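PDB 4WJ1: antigen MTB48, Mycobacterial protein, which is EspB of the ESX-1 type VII secretion system, a secreted protein probably involved in DNA conjugation, at least in the recipient strain. Local coordinates for residues 55-66 with 277-286; 12-23 with 71-82. One frame throughout, in Å; residues are numbered along the deposited sequence.

Contact 1 (55-66 with 277-286); sequences KLKATFAAGDRE and EIRPGKPPSI
P280 sets its ring against L56 and T59 of helix 55-66, packing obliquely on L56 CD2, the T59 hydroxyl and the K55 CG methylene: P280 CG lies 3.6 Å from L56 CD2 and as near to T59 OG1, while P280 CD meets K55 CG at 3.7 Å. With CG anti to the backbone N (chi1 173°), K55 brings that methylene alongside P280 CD. T59 OG1 turns back to its own helix and donates to K55 O, 2.7 Å away, on the face of that carbonyl opposite T59 N. P283 rests directly on the backbone, its CG 3.6 Å from G63 N, flanked by A62 CB and, at about a right angle, by the bent chain of E66. Beyond it S285 OG donates to E66 OE2 over 2.7 Å, coming from above the carboxylate plane, and R69 pairs with E66 OE1. The irregular segment 277-286, from the PPE family region, thus runs along helix 40-96 of the PE region. Helix 187-230 adjoins the same seam, with M206 against P280 and W202 touching T59 and bonding to G281 O, while W163 of helix 154-178 packs on L56.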
loop_
_atom_site.group_PDB
_atom_site.type_symbol
_atom_site.label_atom_id
_atom_site.label_comp_id
_atom_site.label_asym_id
_atom_site.label_seq_id
_atom_site.Cartn_x
_atom_site.Cartn_y
_atom_site.Cartn_z
ATOM N N LYS A 55 -0.982 7.209 -1.283
ATOM C CA LYS A 55 -2.128 6.560 -1.903
ATOM C C LYS A 55 -2.230 5.125 -1.402
ATOM O O LYS A 55 -3.323 4.631 -1.136
ATOM C CB LYS A 55 -2.023 6.594 -3.430
ATOM C CG LYS A 55 -3.106 5.789 -4.172
ATOM C CD LYS A 55 -4.448 6.507 -4.205
ATOM C CE LYS A 55 -5.137 6.358 -5.566
ATOM N NZ LYS A 55 -4.448 7.126 -6.658
ATOM N N LEU A 56 -1.085 4.470 -1.252
ATOM C CA LEU A 56 -1.073 3.101 -0.776
ATOM C C LEU A 56 -1.526 3.045 0.674
ATOM O O LEU A 56 -2.348 2.216 1.036
ATOM C CB LEU A 56 0.313 2.484 -0.924
ATOM C CG LEU A 56 0.668 2.025 -2.334
ATOM C CD1 LEU A 56 2.107 1.566 -2.385
ATOM C CD2 LEU A 56 -0.220 0.881 -2.718
ATOM N N LYS A 57 -1.001 3.938 1.503
ATOM C CA LYS A 57 -1.368 3.927 2.910
ATOM C C LYS A 57 -2.862 4.155 3.086
ATOM O O LYS A 57 -3.491 3.487 3.902
ATOM C CB LYS A 57 -0.570 4.968 3.694
ATOM C CG LYS A 57 0.880 4.551 3.857
ATOM C CD LYS A 57 1.675 5.519 4.740
ATOM C CE LYS A 57 3.147 5.156 4.773
ATOM N NZ LYS A 57 3.978 6.247 5.392
ATOM N N ALA A 58 -3.424 5.085 2.317
ATOM C CA ALA A 58 -4.848 5.379 2.406
ATOM C C ALA A 58 -5.668 4.179 1.926
ATOM O O ALA A 58 -6.711 3.865 2.488
ATOM C CB ALA A 58 -5.187 6.607 1.605
ATOM N N THR A 59 -5.163 3.509 0.897
ATOM C CA THR A 59 -5.813 2.341 0.319
ATOM C C THR A 59 -5.806 1.203 1.326
ATOM O O THR A 59 -6.802 0.498 1.484
ATOM C CB THR A 59 -5.113 1.917 -0.991
ATOM O OG1 THR A 59 -5.247 2.970 -1.955
ATOM C CG2 THR A 59 -5.706 0.643 -1.560
ATOM N N PHE A 60 -4.688 1.047 2.029
ATOM C CA PHE A 60 -4.562 0.005 3.039
ATOM C C PHE A 60 -5.578 0.253 4.137
ATOM O O PHE A 60 -6.134 -0.684 4.691
ATOM C CB PHE A 60 -3.152 -0.026 3.636
ATOM C CG PHE A 60 -2.059 -0.320 2.639
ATOM C CD1 PHE A 60 -2.347 -0.886 1.408
ATOM C CD2 PHE A 60 -0.732 -0.037 2.947
ATOM C CE1 PHE A 60 -1.340 -1.159 0.491
ATOM C CE2 PHE A 60 0.281 -0.308 2.044
ATOM C CZ PHE A 60 -0.022 -0.870 0.815
ATOM N N ALA A 61 -5.806 1.522 4.468
ATOM C CA ALA A 61 -6.780 1.859 5.507
ATOM C C ALA A 61 -8.193 1.457 5.057
ATOM O O ALA A 61 -9.010 1.038 5.878
ATOM C CB ALA A 61 -6.734 3.335 5.845
ATOM N N ALA A 62 -8.486 1.603 3.767
ATOM C CA ALA A 62 -9.773 1.156 3.242
ATOM C C ALA A 62 -9.858 -0.363 3.373
ATOM O O ALA A 62 -10.901 -0.906 3.741
ATOM C CB ALA A 62 -9.953 1.586 1.806
ATOM N N GLY A 63 -8.735 -1.028 3.113
ATOM C CA GLY A 63 -8.621 -2.466 3.263
ATOM C C GLY A 63 -8.975 -2.918 4.665
ATOM O O GLY A 63 -9.775 -3.839 4.847
ATOM N N ASP A 64 -8.392 -2.254 5.656
ATOM C CA ASP A 64 -8.724 -2.504 7.058
ATOM C C ASP A 64 -10.226 -2.437 7.311
ATOM O O ASP A 64 -10.767 -3.252 8.046
ATOM C CB ASP A 64 -8.020 -1.499 7.967
ATOM C CG ASP A 64 -6.498 -1.689 8.003
ATOM O OD1 ASP A 64 -6.015 -2.782 7.636
ATOM O OD2 ASP A 64 -5.788 -0.749 8.431
ATOM N N ARG A 65 -10.891 -1.465 6.693
ATOM C CA ARG A 65 -12.306 -1.262 6.898
ATOM C C ARG A 65 -13.044 -2.511 6.432
ATOM O O ARG A 65 -13.905 -3.030 7.128
ATOM C CB ARG A 65 -12.791 -0.021 6.146
ATOM C CG ARG A 65 -14.302 0.130 6.123
ATOM C CD ARG A 65 -14.869 0.058 7.531
ATOM N NE ARG A 65 -14.487 1.213 8.343
ATOM C CZ ARG A 65 -14.990 2.434 8.189
ATOM N NH1 ARG A 65 -15.894 2.669 7.251
ATOM N NH2 ARG A 65 -14.593 3.422 8.970
ATOM N N GLU A 66 -12.652 -3.012 5.267
ATOM C CA GLU A 66 -13.249 -4.204 4.711
ATOM C C GLU A 66 -13.087 -5.444 5.582
ATOM O O GLU A 66 -14.006 -6.259 5.683
ATOM C CB GLU A 66 -12.680 -4.439 3.325
ATOM C CG GLU A 66 -13.135 -3.335 2.359
ATOM C CD GLU A 66 -14.671 -3.073 2.377
ATOM O OE1 GLU A 66 -15.466 -4.003 2.702
ATOM O OE2 GLU A 66 -15.079 -1.923 2.064
ATOM N N GLU A 277 3.537 5.909 -11.841
ATOM C CA GLU A 277 2.544 6.029 -10.785
ATOM C C GLU A 277 2.091 4.655 -10.308
ATOM O O GLU A 277 1.901 3.742 -11.105
ATOM C CB GLU A 277 1.341 6.843 -11.279
ATOM C CG GLU A 277 0.316 7.166 -10.200
ATOM C CD GLU A 277 -0.894 7.921 -10.731
ATOM O OE1 GLU A 277 -0.896 8.310 -11.924
ATOM O OE2 GLU A 277 -1.850 8.116 -9.947
ATOM N N ILE A 278 1.954 4.512 -8.997
ATOM C CA ILE A 278 1.405 3.308 -8.400
ATOM C C ILE A 278 -0.072 3.566 -8.206
ATOM O O ILE A 278 -0.450 4.451 -7.433
ATOM C CB ILE A 278 2.061 2.970 -7.042
ATOM C CG1 ILE A 278 3.587 2.967 -7.156
ATOM C CG2 ILE A 278 1.570 1.635 -6.528
ATOM C CD1 ILE A 278 4.116 1.874 -8.055
ATOM N N ARG A 279 -0.911 2.830 -8.923
ATOM C CA ARG A 279 -2.347 3.017 -8.772
ATOM C C ARG A 279 -3.025 1.768 -8.236
ATOM O O ARG A 279 -3.490 0.942 -9.004
ATOM C CB ARG A 279 -2.968 3.431 -10.100
ATOM C CG ARG A 279 -3.496 4.850 -10.077
ATOM C CD ARG A 279 -3.370 5.503 -11.437
ATOM N NE ARG A 279 -4.417 6.496 -11.649
ATOM C CZ ARG A 279 -4.600 7.148 -12.790
ATOM N NH1 ARG A 279 -3.794 6.915 -13.818
ATOM N NH2 ARG A 279 -5.578 8.039 -12.897
ATOM N N PRO A 280 -3.057 1.613 -6.905
ATOM C CA PRO A 280 -3.668 0.408 -6.349
ATOM C C PRO A 280 -5.189 0.487 -6.420
ATOM O O PRO A 280 -5.778 1.540 -6.155
ATOM C CB PRO A 280 -3.188 0.410 -4.895
ATOM C CG PRO A 280 -3.086 1.881 -4.574
ATOM C CD PRO A 280 -2.559 2.516 -5.849
ATOM N N GLY A 281 -5.825 -0.621 -6.772
ATOM C CA GLY A 281 -7.271 -0.655 -6.755
ATOM C C GLY A 281 -7.799 -0.718 -5.334
ATOM O O GLY A 281 -7.154 -1.272 -4.439
ATOM N N LYS A 282 -8.976 -0.139 -5.130
ATOM C CA LYS A 282 -9.676 -0.230 -3.861
ATOM C C LYS A 282 -9.873 -1.696 -3.474
ATOM O O LYS A 282 -9.854 -2.580 -4.336
ATOM C CB LYS A 282 -11.029 0.480 -3.960
ATOM C CG LYS A 282 -12.049 -0.319 -4.752
ATOM C CD LYS A 282 -13.319 0.465 -5.069
ATOM C CE LYS A 282 -14.362 -0.448 -5.733
ATOM N NZ LYS A 282 -14.693 -1.663 -4.884
ATOM N N PRO A 283 -10.070 -1.964 -2.180
ATOM C CA PRO A 283 -10.366 -3.333 -1.743
ATOM C C PRO A 283 -11.786 -3.779 -2.106
ATOM O O PRO A 283 -12.643 -2.951 -2.410
ATOM C CB PRO A 283 -10.203 -3.247 -0.230
ATOM C CG PRO A 283 -10.602 -1.850 0.087
ATOM C CD PRO A 283 -10.025 -1.027 -1.048
ATOM N N PRO A 284 -12.040 -5.093 -2.081
ATOM C CA PRO A 284 -13.417 -5.529 -2.328
ATOM C C PRO A 284 -14.274 -5.256 -1.099
ATOM O O PRO A 284 -13.787 -5.346 0.033
ATOM C CB PRO A 284 -13.274 -7.029 -2.584
ATOM C CG PRO A 284 -12.092 -7.409 -1.737
ATOM C CD PRO A 284 -11.137 -6.234 -1.841
ATOM N N SER A 285 -15.533 -4.905 -1.317
ATOM C CA SER A 285 -16.432 -4.672 -0.204
ATOM C C SER A 285 -17.450 -5.792 -0.197
ATOM O O SER A 285 -18.125 -6.014 -1.195
ATOM C CB SER A 285 -17.112 -3.302 -0.317
ATOM O OG SER A 285 -16.153 -2.255 -0.377
ATOM N N ILE A 286 -17.540 -6.521 0.910
ATOM C CA ILE A 286 -18.556 -7.564 1.025
ATOM C C ILE A 286 -19.938 -6.930 1.057
ATOM O O ILE A 286 -20.112 -5.813 1.554
ATOM C CB ILE A 286 -18.363 -8.418 2.286
ATOM C CG1 ILE A 286 -19.208 -9.686 2.196
ATOM C CG2 ILE A 286 -18.717 -7.618 3.527
ATOM C CD1 ILE A 286 -19.076 -10.556 3.371
#

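Contact 2 (12-23 with 71-82); sequences LPGLERKAHECE and AAAIRAAAGAYQ
A19 CB sits over the centre of one face of the R75 guanidinium, 3.5 Å above its plane, while the carboxylates of E16 and E23 lie at its edge. E16 is nearly coplanar with the guanidinium, the planes 14° apart, and OE2 takes R75 NE through its syn lone pair at 2.6 Å; a weak bond from NH2 to OE1 completes the pair. E23 is turned by 50° and is gripped end-on: R75 NH2 reaches E23 OE1 at 3.0 Å and R75 NH1 reaches E23 OE2 at 3.1 Å, both from above the carboxylate plane. The R75 chain is extended from CG to NE, which carries its head across to the carboxylates of E16 and E23. A77 O lies over one face of the Y81 ring, offset toward the ring's rim; at the edge L15 CD1 lies in plane, 3.6 Å from Y81 CD2, and the L15 side chain crosses that of Y81 at about a right angle. Y10 stacks on Y81, and W184 bonds to its hydroxyl.

The two helices run antiparallel, at 165°, with axes 8.4 Å apart. The small A19 and A71 let the backbones close in, and I74 enters as a knob among L15, K18, A19 and C22; I74 CG2, anti to its own backbone N, lies 3.3 Å from L15 O. L12 CD2 closes the other end on Y81 CB.

The chemistry is thus divided between an apolar seam and a salt-bridge network of E16, R75 and E23 at its more exposed side. Two carboxylates round one guanidinium would probably stabilise its positive charge, and three good hydrogen bonds and one weak one probably restrict its rotation.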
loop_
_atom_site.group_PDB
_atom_site.type_symbol
_atom_site.label_atom_id
_atom_site.label_comp_id
_atom_site.label_asym_id
_atom_site.label_seq_id
_atom_site.Cartn_x
_atom_site.Cartn_y
_atom_site.Cartn_z
ATOM N N LEU A 12 -20.977 -21.783 16.126
ATOM C CA LEU A 12 -20.918 -20.374 16.512
ATOM C C LEU A 12 -19.524 -19.931 17.004
ATOM O O LEU A 12 -19.057 -18.862 16.611
ATOM C CB LEU A 12 -21.986 -20.079 17.564
ATOM C CG LEU A 12 -23.413 -20.378 17.078
ATOM C CD1 LEU A 12 -24.404 -20.285 18.223
ATOM C CD2 LEU A 12 -23.811 -19.426 15.935
ATOM N N PRO A 13 -18.851 -20.739 17.850
ATOM C CA PRO A 13 -17.491 -20.307 18.214
ATOM C C PRO A 13 -16.566 -20.193 17.009
ATOM O O PRO A 13 -15.754 -19.274 16.956
ATOM C CB PRO A 13 -17.005 -21.415 19.155
ATOM C CG PRO A 13 -18.260 -21.992 19.730
ATOM C CD PRO A 13 -19.283 -21.916 18.634
ATOM N N GLY A 14 -16.690 -21.111 16.056
ATOM C CA GLY A 14 -15.903 -21.048 14.840
ATOM C C GLY A 14 -16.147 -19.757 14.084
ATOM O O GLY A 14 -15.235 -19.207 13.456
ATOM N N LEU A 15 -17.378 -19.258 14.143
ATOM C CA LEU A 15 -17.692 -18.000 13.483
ATOM C C LEU A 15 -17.026 -16.829 14.222
ATOM O O LEU A 15 -16.533 -15.900 13.587
ATOM C CB LEU A 15 -19.199 -17.793 13.379
ATOM C CG LEU A 15 -20.013 -18.776 12.520
ATOM C CD1 LEU A 15 -21.478 -18.408 12.547
ATOM C CD2 LEU A 15 -19.538 -18.828 11.093
ATOM N N GLU A 16 -17.005 -16.874 15.553
ATOM C CA GLU A 16 -16.267 -15.868 16.322
ATOM C C GLU A 16 -14.796 -15.866 15.959
ATOM O O GLU A 16 -14.251 -14.818 15.622
ATOM C CB GLU A 16 -16.393 -16.089 17.826
ATOM C CG GLU A 16 -17.196 -15.025 18.547
ATOM C CD GLU A 16 -16.821 -13.619 18.141
ATOM O OE1 GLU A 16 -15.635 -13.253 18.261
ATOM O OE2 GLU A 16 -17.722 -12.876 17.696
ATOM N N ARG A 17 -14.159 -17.034 16.033
ATOM C CA ARG A 17 -12.742 -17.155 15.695
ATOM C C ARG A 17 -12.473 -16.505 14.348
ATOM O O ARG A 17 -11.499 -15.784 14.192
ATOM C CB ARG A 17 -12.287 -18.624 15.676
ATOM C CG ARG A 17 -11.832 -19.181 17.036
ATOM C CD ARG A 17 -12.131 -20.691 17.215
ATOM N NE ARG A 17 -12.082 -21.460 15.965
ATOM C CZ ARG A 17 -12.578 -22.691 15.808
ATOM N NH1 ARG A 17 -13.170 -23.316 16.821
ATOM N NH2 ARG A 17 -12.479 -23.307 14.633
ATOM N N LYS A 18 -13.359 -16.723 13.387
ATOM C CA LYS A 18 -13.155 -16.172 12.051
ATOM C C LYS A 18 -13.364 -14.670 11.990
ATOM O O LYS A 18 -12.639 -13.972 11.280
ATOM C CB LYS A 18 -14.081 -16.824 11.039
ATOM C CG LYS A 18 -13.698 -16.488 9.621
ATOM C CD LYS A 18 -12.492 -17.310 9.192
ATOM C CE LYS A 18 -11.507 -16.488 8.397
ATOM N NZ LYS A 18 -10.407 -16.049 9.236
ATOM N N ALA A 19 -14.377 -14.175 12.695
ATOM C CA ALA A 19 -14.606 -12.740 12.719
ATOM C C ALA A 19 -13.395 -12.101 13.391
ATOM O O ALA A 19 -12.918 -11.040 12.995
ATOM C CB ALA A 19 -15.886 -12.401 13.456
ATOM N N HIS A 20 -12.882 -12.790 14.397
ATOM C CA HIS A 20 -11.737 -12.310 15.149
ATOM C C HIS A 20 -10.507 -12.253 14.246
ATOM O O HIS A 20 -9.822 -11.239 14.226
ATOM C CB HIS A 20 -11.494 -13.195 16.371
ATOM C CG HIS A 20 -10.277 -12.831 17.145
ATOM N ND1 HIS A 20 -10.205 -11.705 17.937
ATOM C CD2 HIS A 20 -9.070 -13.443 17.257
ATOM C CE1 HIS A 20 -9.012 -11.634 18.498
ATOM N NE2 HIS A 20 -8.309 -12.684 18.105
ATOM N N GLU A 21 -10.248 -13.311 13.474
ATOM C CA GLU A 21 -9.109 -13.299 12.550
ATOM C C GLU A 21 -9.220 -12.159 11.556
ATOM O O GLU A 21 -8.216 -11.535 11.216
ATOM C CB GLU A 21 -8.983 -14.604 11.769
ATOM C CG GLU A 21 -8.627 -15.828 12.578
ATOM C CD GLU A 21 -8.655 -17.095 11.724
ATOM O OE1 GLU A 21 -9.764 -17.607 11.447
ATOM O OE2 GLU A 21 -7.572 -17.569 11.319
ATOM N N CYS A 22 -10.437 -11.904 11.082
ATOM C CA CYS A 22 -10.683 -10.813 10.149
ATOM C C CYS A 22 -10.347 -9.448 10.717
ATOM O O CYS A 22 -10.163 -8.501 9.962
ATOM C CB CYS A 22 -12.141 -10.807 9.717
ATOM S SG CYS A 22 -12.517 -12.143 8.609
ATOM N N GLU A 23 -10.305 -9.349 12.044
ATOM C CA GLU A 23 -10.019 -8.098 12.733
ATOM C C GLU A 23 -8.530 -7.980 13.103
ATOM O O GLU A 23 -8.136 -7.066 13.823
ATOM C CB GLU A 23 -10.887 -7.990 13.993
ATOM C CG GLU A 23 -12.342 -7.650 13.697
ATOM C CD GLU A 23 -13.213 -7.606 14.945
ATOM O OE1 GLU A 23 -13.038 -8.457 15.857
ATOM O OE2 GLU A 23 -14.066 -6.694 15.008
ATOM N N ALA A 71 -15.881 -9.144 9.253
ATOM C CA ALA A 71 -16.047 -9.591 10.639
ATOM C C ALA A 71 -17.465 -9.328 11.109
ATOM O O ALA A 71 -18.087 -10.168 11.741
ATOM C CB ALA A 71 -15.062 -8.893 11.568
ATOM N N ALA A 72 -17.966 -8.142 10.800
ATOM C CA ALA A 72 -19.266 -7.737 11.277
ATOM C C ALA A 72 -20.350 -8.570 10.596
ATOM O O ALA A 72 -21.338 -8.948 11.221
ATOM C CB ALA A 72 -19.479 -6.255 11.029
ATOM N N ALA A 73 -20.141 -8.861 9.319
ATOM C CA ALA A 73 -21.076 -9.662 8.546
ATOM C C ALA A 73 -21.135 -11.064 9.129
ATOM O O ALA A 73 -22.209 -11.639 9.283
ATOM C CB ALA A 73 -20.666 -9.697 7.099
ATOM N N ILE A 74 -19.967 -11.594 9.479
ATOM C CA ILE A 74 -19.880 -12.909 10.093
ATOM C C ILE A 74 -20.621 -12.904 11.422
ATOM O O ILE A 74 -21.403 -13.807 11.706
ATOM C CB ILE A 74 -18.417 -13.335 10.286
ATOM C CG1 ILE A 74 -17.832 -13.789 8.948
ATOM C CG2 ILE A 74 -18.299 -14.456 11.272
ATOM C CD1 ILE A 74 -16.302 -13.874 8.948
ATOM N N ARG A 75 -20.415 -11.862 12.222
ATOM C CA ARG A 75 -21.120 -11.775 13.495
ATOM C C ARG A 75 -22.622 -11.591 13.321
ATOM O O ARG A 75 -23.401 -12.005 14.180
ATOM C CB ARG A 75 -20.559 -10.644 14.341
ATOM C CG ARG A 75 -19.105 -10.881 14.697
ATOM C CD ARG A 75 -18.710 -10.172 15.947
ATOM N NE ARG A 75 -17.399 -10.635 16.354
ATOM C CZ ARG A 75 -16.268 -10.003 16.069
ATOM N NH1 ARG A 75 -16.291 -8.860 15.388
ATOM N NH2 ARG A 75 -15.117 -10.516 16.473
ATOM N N ALA A 76 -23.038 -10.972 12.221
ATOM C CA ALA A 76 -24.467 -10.782 11.991
ATOM C C ALA A 76 -25.080 -12.141 11.656
ATOM O O ALA A 76 -26.144 -12.502 12.151
ATOM C CB ALA A 76 -24.711 -9.776 10.893
ATOM N N ALA A 77 -24.374 -12.903 10.832
ATOM C CA ALA A 77 -24.754 -14.274 10.541
ATOM C C ALA A 77 -24.880 -15.082 11.827
ATOM O O ALA A 77 -25.902 -15.711 12.078
ATOM C CB ALA A 77 -23.739 -14.915 9.608
ATOM N N ALA A 78 -23.835 -15.052 12.642
ATOM C CA ALA A 78 -23.807 -15.813 13.886
ATOM C C ALA A 78 -24.984 -15.432 14.766
ATOM O O ALA A 78 -25.576 -16.282 15.432
ATOM C CB ALA A 78 -22.473 -15.585 14.640
ATOM N N GLY A 79 -25.334 -14.150 14.751
ATOM C CA GLY A 79 -26.456 -13.664 15.535
ATOM C C GLY A 79 -27.740 -14.274 15.038
ATOM O O GLY A 79 -28.603 -14.666 15.821
ATOM N N ALA A 80 -27.850 -14.356 13.718
ATOM C CA ALA A 80 -29.008 -14.961 13.069
ATOM C C ALA A 80 -29.083 -16.459 13.375
ATOM O O ALA A 80 -30.166 -16.988 13.635
ATOM C CB ALA A 80 -28.955 -14.720 11.563
ATOM N N TYR A 81 -27.935 -17.133 13.364
ATOM C CA TYR A 81 -27.921 -18.569 13.620
ATOM C C TYR A 81 -28.268 -18.826 15.076
ATOM O O TYR A 81 -28.904 -19.837 15.404
ATOM C CB TYR A 81 -26.572 -19.195 13.266
ATOM C CG TYR A 81 -26.170 -18.967 11.823
ATOM C CD1 TYR A 81 -27.127 -18.835 10.828
ATOM C CD2 TYR A 81 -24.828 -18.858 11.459
ATOM C CE1 TYR A 81 -26.765 -18.616 9.516
ATOM C CE2 TYR A 81 -24.456 -18.639 10.149
ATOM C CZ TYR A 81 -25.432 -18.516 9.179
ATOM O OH TYR A 81 -25.067 -18.298 7.872
ATOM N N GLN A 82 -27.875 -17.900 15.943
ATOM C CA GLN A 82 -28.242 -17.993 17.348
ATOM C C GLN A 82 -29.765 -18.006 17.498
ATOM O O GLN A 82 -30.318 -18.785 18.277
ATOM C CB GLN A 82 -27.646 -16.839 18.154
ATOM C CG GLN A 82 -27.959 -16.924 19.635
ATOM C CD GLN A 82 -27.338 -18.150 20.277
ATOM O OE1 GLN A 82 -28.029 -19.118 20.623
ATOM N NE2 GLN A 82 -26.015 -18.121 20.431
#

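How the contacts relate
The two contacts lie 23 Å apart, centre to centre, along helix 40-96, which serves both: residues 55-66 in contact 1 and, further toward its C-terminal end, residues 71-82 in contact 2. Their segments alternate along the chain, 12-23, 55-66, 71-82 and then 277-286. Contact 2 stays within the PE family region and pairs the two arms of its helical hairpin, whereas contact 1 brings a segment of the PPE family region back against the PE region, near the centre of the elongated chain. They meet where I286 CD1 packs on A73 CB at 4.1 Å. One long helix thereby ties together helix 12-22 and segment 277-286, late in this N-terminal PE–PPE part of the longer protein.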